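Local coordinates for protein YohF (Salmonella typhimurium, PDB 6WON) that probably catalyses oxidation-reduction as a short-chain dehydrogenase/reductase, with acetoin as its likely substrate, at residues L86-G91 and L119-A124; V112-A117 and K159-G164; I137-S142 and I178-V183; A182-A187 and G236-V241. One frame throughout, in Å; residues are numbered along the deposited sequence.

Interaction 1 (L86-G91 and L119-A124); sequences LVNNAG and LCAQIA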
loop_
_atom_site.group_PDB
_atom_site.type_symbol
_atom_site.label_atom_id
_atom_site.label_comp_id
_atom_site.label_asym_id
_atom_site.label_seq_id
_atom_site.Cartn_x
_atom_site.Cartn_y
_atom_site.Cartn_z
ATOM N N LEU B 86 -21.069 8.046 -13.637
ATOM C CA LEU B 86 -21.327 8.727 -12.375
ATOM C C LEU B 86 -19.995 9.176 -11.795
ATOM O O LEU B 86 -19.036 8.394 -11.745
ATOM C CB LEU B 86 -22.061 7.830 -11.367
ATOM C CG LEU B 86 -22.257 8.455 -9.978
ATOM C CD1 LEU B 86 -23.137 9.701 -10.110
ATOM C CD2 LEU B 86 -22.853 7.460 -8.978
ATOM N N VAL B 87 -19.932 10.426 -11.354
ATOM C CA VAL B 87 -18.782 10.915 -10.599
ATOM C C VAL B 87 -19.290 11.280 -9.211
ATOM O O VAL B 87 -20.000 12.280 -9.047
ATOM C CB VAL B 87 -18.096 12.107 -11.283
ATOM C CG1 VAL B 87 -16.965 12.626 -10.418
ATOM C CG2 VAL B 87 -17.557 11.695 -12.650
ATOM N N ASN B 88 -18.948 10.457 -8.217
ATOM C CA ASN B 88 -19.288 10.713 -6.816
ATOM C C ASN B 88 -18.296 11.730 -6.283
ATOM O O ASN B 88 -17.186 11.376 -5.874
ATOM C CB ASN B 88 -19.248 9.426 -6.003
ATOM C CG ASN B 88 -20.573 8.670 -6.027
ATOM O OD1 ASN B 88 -21.638 9.264 -6.149
ATOM N ND2 ASN B 88 -20.507 7.347 -5.888
ATOM N N ASN B 89 -18.678 13.003 -6.299
ATOM C CA ASN B 89 -17.737 14.066 -5.983
ATOM C C ASN B 89 -17.728 14.371 -4.489
ATOM O O ASN B 89 -18.746 14.273 -3.797
ATOM C CB ASN B 89 -18.065 15.322 -6.775
ATOM C CG ASN B 89 -17.132 16.464 -6.469
ATOM O OD1 ASN B 89 -15.920 16.282 -6.402
ATOM N ND2 ASN B 89 -17.691 17.651 -6.279
ATOM N N ALA B 90 -16.557 14.761 -3.999
ATOM C CA ALA B 90 -16.328 14.854 -2.563
ATOM C C ALA B 90 -16.839 16.184 -2.009
ATOM O O ALA B 90 -16.488 17.256 -2.519
ATOM C CB ALA B 90 -14.838 14.689 -2.264
ATOM N N GLY B 91 -17.652 16.112 -0.958
ATOM C CA GLY B 91 -18.040 17.295 -0.221
ATOM C C GLY B 91 -16.876 17.877 0.572
ATOM O O GLY B 91 -15.726 17.444 0.482
ATOM N N LEU B 119 -25.206 5.165 -1.934
ATOM C CA LEU B 119 -26.581 5.155 -2.435
ATOM C C LEU B 119 -26.664 5.664 -3.870
ATOM O O LEU B 119 -27.391 5.104 -4.698
ATOM C CB LEU B 119 -27.468 6.002 -1.523
ATOM C CG LEU B 119 -27.725 5.370 -0.155
ATOM C CD1 LEU B 119 -28.564 6.285 0.709
ATOM C CD2 LEU B 119 -28.380 3.984 -0.313
ATOM N N CYS B 120 -25.963 6.756 -4.174
ATOM C CA CYS B 120 -25.911 7.246 -5.546
ATOM C C CYS B 120 -25.330 6.187 -6.475
ATOM O O CYS B 120 -25.850 5.958 -7.573
ATOM C CB CYS B 120 -25.086 8.537 -5.601
ATOM S SG CYS B 120 -25.821 9.942 -4.664
ATOM N N ALA B 121 -24.270 5.506 -6.032
ATOM C CA ALA B 121 -23.658 4.467 -6.852
ATOM C C ALA B 121 -24.638 3.336 -7.163
ATOM O O ALA B 121 -24.693 2.851 -8.302
ATOM C CB ALA B 121 -22.412 3.923 -6.153
ATOM N N GLN B 122 -25.419 2.904 -6.168
ATOM C CA GLN B 122 -26.406 1.848 -6.391
ATOM C C GLN B 122 -27.384 2.250 -7.481
ATOM O O GLN B 122 -27.658 1.485 -8.417
ATOM C CB GLN B 122 -27.182 1.565 -5.102
ATOM C CG GLN B 122 -26.535 0.633 -4.116
ATOM C CD GLN B 122 -27.474 0.320 -2.955
ATOM O OE1 GLN B 122 -28.056 1.227 -2.356
ATOM N NE2 GLN B 122 -27.640 -0.965 -2.649
ATOM N N ILE B 123 -27.930 3.456 -7.360
ATOM C CA ILE B 123 -28.946 3.916 -8.299
ATOM C C ILE B 123 -28.377 3.977 -9.706
ATOM O O ILE B 123 -29.002 3.507 -10.662
ATOM C CB ILE B 123 -29.502 5.275 -7.844
ATOM C CG1 ILE B 123 -30.350 5.077 -6.582
ATOM C CG2 ILE B 123 -30.292 5.932 -8.976
ATOM C CD1 ILE B 123 -30.653 6.363 -5.849
ATOM N N ALA B 124 -27.174 4.543 -9.855
ATOM C CA ALA B 124 -26.588 4.643 -11.186
ATOM C C ALA B 124 -26.268 3.261 -11.743
ATOM O O ALA B 124 -26.505 2.993 -12.930
ATOM C CB ALA B 124 -25.330 5.522 -11.157
#

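Interaction 2 (V112-A117 and K159-G164); sequences VDVDGA and KHALGG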
loop_
_atom_site.group_PDB
_atom_site.type_symbol
_atom_site.label_atom_id
_atom_site.label_comp_id
_atom_site.label_asym_id
_atom_site.label_seq_id
_atom_site.Cartn_x
_atom_site.Cartn_y
_atom_site.Cartn_z
ATOM N N VAL B 112 -22.302 12.074 4.669
ATOM C CA VAL B 112 -22.013 12.838 3.458
ATOM C C VAL B 112 -20.841 12.252 2.667
ATOM O O VAL B 112 -20.783 12.400 1.436
ATOM C CB VAL B 112 -21.757 14.317 3.805
ATOM C CG1 VAL B 112 -23.017 14.968 4.364
ATOM C CG2 VAL B 112 -20.615 14.444 4.786
ATOM N N ASP B 113 -19.894 11.584 3.328
ATOM C CA ASP B 113 -18.653 11.226 2.655
ATOM C C ASP B 113 -18.582 9.776 2.195
ATOM O O ASP B 113 -17.678 9.449 1.417
ATOM C CB ASP B 113 -17.455 11.534 3.553
ATOM C CG ASP B 113 -17.233 13.026 3.716
ATOM O OD1 ASP B 113 -17.824 13.805 2.939
ATOM O OD2 ASP B 113 -16.482 13.429 4.618
ATOM N N VAL B 114 -19.482 8.894 2.637
ATOM C CA VAL B 114 -19.472 7.554 2.055
ATOM C C VAL B 114 -20.871 6.955 1.927
ATOM O O VAL B 114 -21.129 6.227 0.961
ATOM C CB VAL B 114 -18.521 6.611 2.824
ATOM C CG1 VAL B 114 -19.065 6.252 4.209
ATOM C CG2 VAL B 114 -18.221 5.347 1.985
ATOM N N ASP B 115 -21.791 7.264 2.861
ATOM C CA ASP B 115 -23.151 6.721 2.753
ATOM C C ASP B 115 -23.845 7.251 1.505
ATOM O O ASP B 115 -24.519 6.499 0.792
ATOM C CB ASP B 115 -24.009 7.057 3.992
ATOM C CG ASP B 115 -23.534 6.360 5.290
ATOM O OD1 ASP B 115 -22.677 5.453 5.238
ATOM O OD2 ASP B 115 -24.010 6.759 6.385
ATOM N N GLY B 116 -23.698 8.547 1.227
ATOM C CA GLY B 116 -24.317 9.112 0.042
ATOM C C GLY B 116 -23.759 8.519 -1.234
ATOM O O GLY B 116 -24.511 8.107 -2.123
ATOM N N ALA B 117 -22.427 8.449 -1.332
ATOM C CA ALA B 117 -21.790 7.858 -2.505
ATOM C C ALA B 117 -22.238 6.420 -2.710
ATOM O O ALA B 117 -22.423 5.978 -3.849
ATOM C CB ALA B 117 -20.264 7.920 -2.366
ATOM N N LYS B 159 -13.101 8.339 4.045
ATOM C CA LYS B 159 -12.396 8.231 2.765
ATOM C C LYS B 159 -11.833 6.832 2.569
ATOM O O LYS B 159 -11.923 6.273 1.469
ATOM C CB LYS B 159 -11.283 9.274 2.673
ATOM C CG LYS B 159 -11.789 10.707 2.482
ATOM C CD LYS B 159 -12.427 10.916 1.115
ATOM C CE LYS B 159 -13.084 12.300 1.023
ATOM N NZ LYS B 159 -13.624 12.533 -0.351
ATOM N N HIS B 160 -11.259 6.250 3.632
ATOM C CA HIS B 160 -10.832 4.850 3.596
ATOM C C HIS B 160 -11.995 3.935 3.251
ATOM O O HIS B 160 -11.857 3.018 2.431
ATOM C CB HIS B 160 -10.236 4.436 4.947
ATOM C CG HIS B 160 -8.786 4.777 5.108
ATOM N ND1 HIS B 160 -8.330 6.080 5.174
ATOM C CD2 HIS B 160 -7.691 3.987 5.229
ATOM C CE1 HIS B 160 -7.017 6.074 5.327
ATOM N NE2 HIS B 160 -6.606 4.818 5.362
ATOM N N ALA B 161 -13.139 4.143 3.909
ATOM C CA ALA B 161 -14.352 3.391 3.588
ATOM C C ALA B 161 -14.683 3.486 2.109
ATOM O O ALA B 161 -14.983 2.478 1.460
ATOM C CB ALA B 161 -15.533 3.911 4.415
ATOM N N LEU B 162 -14.662 4.702 1.556
ATOM C CA LEU B 162 -15.038 4.850 0.154
ATOM C C LEU B 162 -14.033 4.149 -0.749
ATOM O O LEU B 162 -14.401 3.618 -1.806
ATOM C CB LEU B 162 -15.176 6.336 -0.206
ATOM C CG LEU B 162 -15.704 6.698 -1.604
ATOM C CD1 LEU B 162 -16.876 5.815 -2.030
ATOM C CD2 LEU B 162 -16.108 8.171 -1.654
ATOM N N GLY B 163 -12.766 4.104 -0.334
ATOM C CA GLY B 163 -11.786 3.338 -1.084
ATOM C C GLY B 163 -12.103 1.853 -1.087
ATOM O O GLY B 163 -12.022 1.193 -2.125
ATOM N N GLY B 164 -12.491 1.309 0.073
ATOM C CA GLY B 164 -12.883 -0.091 0.120
ATOM C C GLY B 164 -14.090 -0.386 -0.751
ATOM O O GLY B 164 -14.121 -1.390 -1.474
HETATM O O HOH W 1 -16.137 11.392 0.034
#

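Interaction 3 (I137-S142 and I178-V183); sequences IINITS and ILVNAV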
loop_
_atom_site.group_PDB
_atom_site.type_symbol
_atom_site.label_atom_id
_atom_site.label_comp_id
_atom_site.label_asym_id
_atom_site.label_seq_id
_atom_site.Cartn_x
_atom_site.Cartn_y
_atom_site.Cartn_z
ATOM N N ILE B 137 -17.865 4.451 -13.145
ATOM C CA ILE B 137 -18.147 5.123 -11.882
ATOM C C ILE B 137 -16.825 5.560 -11.275
ATOM O O ILE B 137 -15.939 4.729 -11.040
ATOM C CB ILE B 137 -18.922 4.230 -10.901
ATOM C CG1 ILE B 137 -20.304 3.895 -11.473
ATOM C CG2 ILE B 137 -19.040 4.935 -9.531
ATOM C CD1 ILE B 137 -21.072 2.839 -10.665
ATOM N N ILE B 138 -16.684 6.857 -11.033
ATOM C CA ILE B 138 -15.479 7.413 -10.434
ATOM C C ILE B 138 -15.854 7.974 -9.073
ATOM O O ILE B 138 -16.741 8.828 -8.968
ATOM C CB ILE B 138 -14.842 8.492 -11.319
ATOM C CG1 ILE B 138 -14.340 7.873 -12.630
ATOM C CG2 ILE B 138 -13.670 9.137 -10.583
ATOM C CD1 ILE B 138 -15.227 8.106 -13.827
ATOM N N ASN B 139 -15.187 7.495 -8.026
ATOM C CA ASN B 139 -15.400 8.007 -6.678
ATOM C C ASN B 139 -14.257 8.962 -6.360
ATOM O O ASN B 139 -13.090 8.551 -6.356
ATOM C CB ASN B 139 -15.457 6.873 -5.655
ATOM C CG ASN B 139 -16.653 5.959 -5.850
ATOM O OD1 ASN B 139 -17.770 6.430 -6.092
ATOM N ND2 ASN B 139 -16.429 4.635 -5.735
ATOM N N ILE B 140 -14.577 10.235 -6.138
ATOM C CA ILE B 140 -13.558 11.189 -5.722
ATOM C C ILE B 140 -13.298 10.941 -4.243
ATOM O O ILE B 140 -14.168 11.189 -3.404
ATOM C CB ILE B 140 -13.980 12.642 -5.969
ATOM C CG1 ILE B 140 -14.442 12.837 -7.416
ATOM C CG2 ILE B 140 -12.807 13.577 -5.665
ATOM C CD1 ILE B 140 -13.334 12.664 -8.431
ATOM N N THR B 141 -12.112 10.435 -3.914
ATOM C CA THR B 141 -11.783 10.269 -2.506
ATOM C C THR B 141 -10.825 11.375 -2.074
ATOM O O THR B 141 -11.213 12.548 -2.058
ATOM C CB THR B 141 -11.219 8.871 -2.245
ATOM O OG1 THR B 141 -10.002 8.698 -2.971
ATOM C CG2 THR B 141 -12.226 7.811 -2.717
ATOM N N SER B 142 -9.577 11.031 -1.756
ATOM C CA SER B 142 -8.594 11.985 -1.246
ATOM C C SER B 142 -7.314 11.203 -0.977
ATOM O O SER B 142 -7.343 9.973 -0.872
ATOM C CB SER B 142 -9.081 12.670 0.039
ATOM O OG SER B 142 -8.005 13.051 0.876
ATOM N N ILE B 178 -18.990 -2.459 -16.106
ATOM C CA ILE B 178 -18.917 -1.226 -15.328
ATOM C C ILE B 178 -17.541 -1.172 -14.669
ATOM O O ILE B 178 -17.192 -2.041 -13.858
ATOM C CB ILE B 178 -20.036 -1.156 -14.274
ATOM C CG1 ILE B 178 -21.415 -1.120 -14.949
ATOM C CG2 ILE B 178 -19.856 0.068 -13.389
ATOM C CD1 ILE B 178 -22.577 -1.461 -14.015
ATOM N N LEU B 179 -16.750 -0.164 -15.020
ATOM C CA LEU B 179 -15.423 0.009 -14.436
ATOM C C LEU B 179 -15.526 1.042 -13.324
ATOM O O LEU B 179 -16.169 2.082 -13.502
ATOM C CB LEU B 179 -14.406 0.446 -15.489
ATOM C CG LEU B 179 -14.417 -0.309 -16.830
ATOM C CD1 LEU B 179 -13.282 0.167 -17.756
ATOM C CD2 LEU B 179 -14.333 -1.820 -16.628
ATOM N N VAL B 180 -14.917 0.748 -12.175
ATOM C CA VAL B 180 -15.065 1.579 -10.982
ATOM C C VAL B 180 -13.687 1.901 -10.425
ATOM O O VAL B 180 -12.926 0.990 -10.062
ATOM C CB VAL B 180 -15.926 0.895 -9.912
ATOM C CG1 VAL B 180 -16.166 1.845 -8.734
ATOM C CG2 VAL B 180 -17.244 0.452 -10.528
ATOM N N ASN B 181 -13.380 3.190 -10.324
ATOM C CA ASN B 181 -12.091 3.616 -9.805
ATOM C C ASN B 181 -12.294 4.791 -8.866
ATOM O O ASN B 181 -13.318 5.477 -8.912
ATOM C CB ASN B 181 -11.141 4.027 -10.932
ATOM C CG ASN B 181 -10.780 2.863 -11.838
ATOM O OD1 ASN B 181 -9.933 2.038 -11.486
ATOM N ND2 ASN B 181 -11.405 2.802 -13.013
ATOM N N ALA B 182 -11.292 5.021 -8.024
ATOM C CA ALA B 182 -11.195 6.235 -7.230
ATOM C C ALA B 182 -10.119 7.151 -7.814
ATOM O O ALA B 182 -9.058 6.683 -8.242
ATOM C CB ALA B 182 -10.857 5.912 -5.768
ATOM N N VAL B 183 -10.404 8.452 -7.832
ATOM C CA VAL B 183 -9.393 9.490 -8.000
ATOM C C VAL B 183 -9.231 10.185 -6.660
ATOM O O VAL B 183 -10.220 10.625 -6.063
ATOM C CB VAL B 183 -9.776 10.504 -9.094
ATOM C CG1 VAL B 183 -8.738 11.626 -9.166
ATOM C CG2 VAL B 183 -9.902 9.811 -10.438
#

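Interaction 4 (A182-A187 and G236-V241); sequences AVAPGA and GQSLIV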
loop_
_atom_site.group_PDB
_atom_site.type_symbol
_atom_site.label_atom_id
_atom_site.label_comp_id
_atom_site.label_asym_id
_atom_site.label_seq_id
_atom_site.Cartn_x
_atom_site.Cartn_y
_atom_site.Cartn_z
ATOM N N ALA B 182 -11.292 5.021 -8.024
ATOM C CA ALA B 182 -11.195 6.235 -7.230
ATOM C C ALA B 182 -10.119 7.151 -7.814
ATOM O O ALA B 182 -9.058 6.683 -8.242
ATOM C CB ALA B 182 -10.857 5.912 -5.768
ATOM N N VAL B 183 -10.404 8.452 -7.832
ATOM C CA VAL B 183 -9.393 9.490 -8.000
ATOM C C VAL B 183 -9.231 10.185 -6.660
ATOM O O VAL B 183 -10.220 10.625 -6.063
ATOM C CB VAL B 183 -9.776 10.504 -9.094
ATOM C CG1 VAL B 183 -8.738 11.626 -9.166
ATOM C CG2 VAL B 183 -9.902 9.811 -10.438
ATOM N N ALA B 184 -7.987 10.290 -6.194
ATOM C CA ALA B 184 -7.663 10.669 -4.816
ATOM C C ALA B 184 -6.888 11.979 -4.844
ATOM O O ALA B 184 -5.650 11.968 -4.975
ATOM C CB ALA B 184 -6.850 9.559 -4.131
ATOM N N PRO B 185 -7.562 13.129 -4.763
ATOM C CA PRO B 185 -6.839 14.403 -4.875
ATOM C C PRO B 185 -6.012 14.694 -3.632
ATOM O O PRO B 185 -6.358 14.303 -2.518
ATOM C CB PRO B 185 -7.958 15.439 -5.049
ATOM C CG PRO B 185 -9.172 14.643 -5.491
ATOM C CD PRO B 185 -9.025 13.335 -4.735
ATOM N N GLY B 186 -4.889 15.376 -3.841
ATOM C CA GLY B 186 -4.179 15.990 -2.733
ATOM C C GLY B 186 -4.875 17.293 -2.401
ATOM O O GLY B 186 -6.105 17.355 -2.464
ATOM N N ALA B 187 -4.123 18.342 -2.085
ATOM C CA ALA B 187 -4.717 19.635 -1.776
ATOM C C ALA B 187 -5.030 20.369 -3.070
ATOM O O ALA B 187 -4.126 20.648 -3.868
ATOM C CB ALA B 187 -3.783 20.462 -0.896
ATOM N N GLY B 236 -10.853 -0.752 -10.355
ATOM C CA GLY B 236 -10.513 -1.113 -8.990
ATOM C C GLY B 236 -9.364 -0.348 -8.377
ATOM O O GLY B 236 -8.893 -0.735 -7.303
ATOM N N GLN B 237 -8.905 0.732 -9.003
ATOM C CA GLN B 237 -7.691 1.412 -8.579
ATOM C C GLN B 237 -8.001 2.746 -7.908
ATOM O O GLN B 237 -9.060 3.343 -8.118
ATOM C CB GLN B 237 -6.758 1.631 -9.776
ATOM C CG GLN B 237 -6.001 0.353 -10.121
ATOM C CD GLN B 237 -5.225 -0.154 -8.913
ATOM O OE1 GLN B 237 -4.474 0.603 -8.298
ATOM N NE2 GLN B 237 -5.428 -1.413 -8.546
ATOM N N SER B 238 -7.039 3.215 -7.093
ATOM C CA SER B 238 -7.084 4.541 -6.482
ATOM C C SER B 238 -5.949 5.359 -7.090
ATOM O O SER B 238 -4.774 5.135 -6.771
ATOM C CB SER B 238 -6.961 4.458 -4.963
ATOM O OG SER B 238 -7.160 5.724 -4.346
ATOM N N LEU B 239 -6.298 6.295 -7.982
ATOM C CA LEU B 239 -5.309 7.040 -8.755
ATOM C C LEU B 239 -5.094 8.382 -8.062
ATOM O O LEU B 239 -6.008 9.214 -8.002
ATOM C CB LEU B 239 -5.765 7.215 -10.205
ATOM C CG LEU B 239 -6.168 5.951 -10.986
ATOM C CD1 LEU B 239 -6.202 6.228 -12.490
ATOM C CD2 LEU B 239 -5.187 4.818 -10.702
ATOM N N ILE B 240 -3.895 8.590 -7.535
ATOM C CA ILE B 240 -3.624 9.701 -6.630
ATOM C C ILE B 240 -3.016 10.855 -7.409
ATOM O O ILE B 240 -1.995 10.691 -8.090
ATOM C CB ILE B 240 -2.699 9.257 -5.486
ATOM C CG1 ILE B 240 -3.380 8.166 -4.652
ATOM C CG2 ILE B 240 -2.282 10.452 -4.635
ATOM C CD1 ILE B 240 -2.436 7.533 -3.611
ATOM N N VAL B 241 -3.634 12.018 -7.301
ATOM C CA VAL B 241 -3.202 13.234 -7.994
ATOM C C VAL B 241 -2.908 14.245 -6.893
ATOM O O VAL B 241 -3.808 14.923 -6.392
ATOM C CB VAL B 241 -4.261 13.759 -8.969
ATOM C CG1 VAL B 241 -3.811 15.056 -9.613
ATOM C CG2 VAL B 241 -4.593 12.703 -10.043
#

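Interaction 1 (L86-G91 and L119-A124)
Leu86 swings its CG opposite the backbone nitrogen (chi1 175°), and the second turn (chi2 63°) lays CD2 against the helix 119-124. That one methyl does most of the touching: it lies 3.6 Å from Cys120 O and 3.8 Å from Ala121 CA, and Ala124 CB adds a methyl at 3.8 Å from Leu86 CD2. Two residues on, Asn88 holds its amide close to the backbone N side (chi1 -87°) and turns it toward Cys120 and Ala121, which Leu86 also touches. Asn88 OD1 rests 3.6 Å from Cys120 CB, and Asn88 ND2 lies 3.9 Å from Ala121 CB. No hydrogen bond joins the two segments; ND2 of Asn88 bonds to Asn139 OD1 and, weakly, to Ala117 O, one turn earlier on the same helix. Small helix residues keep the approach close, the axes coming within 9.3 Å of each other and running nearly antiparallel. Beyond Asn88 the chain departs from the helix, and Asn89 reaches Thr10 through its backbone N. This is a strand covered by its helix in a Rossmann fold, and Asn88-Asn89-Ala90-Gly91 spells the NNAG motif of classical short-chain dehydrogenases, credited in this family with stabilising the central sheet.

Interaction 2 (V112-A117 and K159-G164)
Val114 and Leu162 form the first shell, each set into the surface of the other helix. Val114 CG2 stands 3.6 Å from Leu162 N, over the helix backbone, and also meets Ala161 CB at 3.9 Å. In return Leu162 sends both branches toward helix 112-117: CD1 lies 4.0 Å from Ala117 CB, and CD2 comes 3.7 Å from Asp113 O. The torsion of Val114 explains its reach, since CG2 takes the place opposite the backbone nitrogen while CG1 accepts the crowded position between N and the carbonyl carbon (chi1 71°).

One shell further out, a water joins the helices where no direct hydrogen bond does. It donates to Asp113 O at 2.8 Å and accepts from Lys159 NZ at 2.8 Å. Lys159 leaves its helix pointing away from the partner, then bends at its first two torsions and runs extended, which returns the ammonium to this spot. There NZ is also held by Thr141 O and, weakly, by Ile140 O. A wider pi-type turn at 112-115 shapes the helix carrying Asp113 O.

The outer shell is another chain: Ala161 packs on Ala161 of the second subunit, and Asp115 OD1 bonds to Trp106 NE1 of that subunit. The two helices run roughly parallel, 27° apart. Tyr155 and Lys159 fit the YxxxK motif, and a water between a helix carbonyl and this lysine resembles the proposed proton relay of short-chain dehydrogenase active sites.

Interaction 3 (I137-S142 and I178-V183)
Asn139, paired with Ala182 across two parallel strands, can be followed outward atom by atom. Its CB passes 4.1 Å from Asn181 O, the same oxygen that accepts its backbone N-H. CG sits on the backbone N side (chi1 -65°), which carries the amide obliquely across Val180, and ND2 ends 4.1 Å from Val180 CG1. The amide finds its polar partners outside the pair: ND2 bonds to Thr166 OG1 of the helix 153-173, and OD1 receives Asn88 ND2 from the strand on the far side.

Under these side chains runs a five-rung parallel ladder. Asn139 N reaches Asn181 O at 2.9 Å with the donor in the carbonyl plane, whereas Val183 N approaches Asn139 O at 3.1 Å along a more bent path, 142° at the hydrogen. Weaker CA-H...O contacts accompany the rungs, as from Ala182 CA to Asn139 O. Thr141 N closes the ladder on Val183 O, and Thr141 CG2 touches Ala182 CB at 3.8 Å. On the opposite face Ile138 and Val183 lie side by side, CG2 to CG2 3.8 Å apart, Val183 against helix 216-226 and Ile138 against Cys227 just beyond it.

The segments belong to one beta-alpha-beta crossover, strand 135-140, helix 153-173, strand 178-185. Its chemistry is divided accordingly: alternate backbone groups bond across the pair while the others serve neighbouring strands, aliphatic side chains pack on both faces beside the amides of Asn139 and Asn181, and the buried Asn139 amide ties the pair to a third strand and to the crossover helix.

Interaction 4 (A182-A187 and G236-V241)
One edge of the Rossmann-type parallel sheet, as counted within the chain, is formed by Ala182-Pro185 and Ser238-Val241, the last strand being laid parallel against its neighbour. Ala182 N opens the ladder on Gln237 O at 2.8 Å. Leu239 N then answers to Ala182 O in a nearly straight bond (173° at the hydrogen), and Leu239 O takes the N-H of Ala184. Ala184 N and Val241 N both stand above the carbonyl planes of their acceptors, Leu239 O and Ala184 O, rather than on a lone pair. The missing N-H of Pro185 costs no rung here, because in the alternating pattern the next donor to this strand is Gly186 N, 2.8 Å from Val241 O. The Pro185-Gly186 pair at the end of this strand matches the PG sequence common in short-chain dehydrogenases.

The two faces differ. Val183 CG1 lies 3.8 Å from Leu239 O and only loosely meets Val241 CG2, at 4.4 Å; Leu239, Pro185 and Val241 continue this face against the helix 216-226. The last strand also meets another chain, Leu239 packing on Leu239 of the third subunit and Ile240 on Gln237 of the same subunit.

The other face sets the small Ala182, Ala184 and Ser238 beside Ile240. Ala184 CB rests 3.8 Å from Ile240 CG1. Ser238 OG, which bonds to Glu145 OE1 and His146 NE2, is turned opposite its backbone N (chi1 -173°) and lies beside two methyls, 4.0 Å from Ala182 CB and 3.9 Å from Ala184 CB.

In the fold
The four contacts follow the run of neighbouring strands 85-88, 135-140, 178-185 and 238-241 in one parallel sheet. Interactions 1 and 2 share helix 103-131, their centres about 10 Å apart. Interaction 3 has its centre about 9 Å from that of interaction 1, strand 135-140 being the neighbour of strand 85-88; interactions 3 and 4, centres about 8 Å apart, share strand 178-185. Along the chain, interaction 1 closes before 3 opens, while interaction 2 crosses both. Interactions 1 and 4 are about 16 Å apart between centres and do not touch. Lys159 links interaction 2 to interaction 3 through its bond to Thr141 O. Interactions 1 and 2 touch the second subunit, interaction 4 the third, and interaction 3 neither.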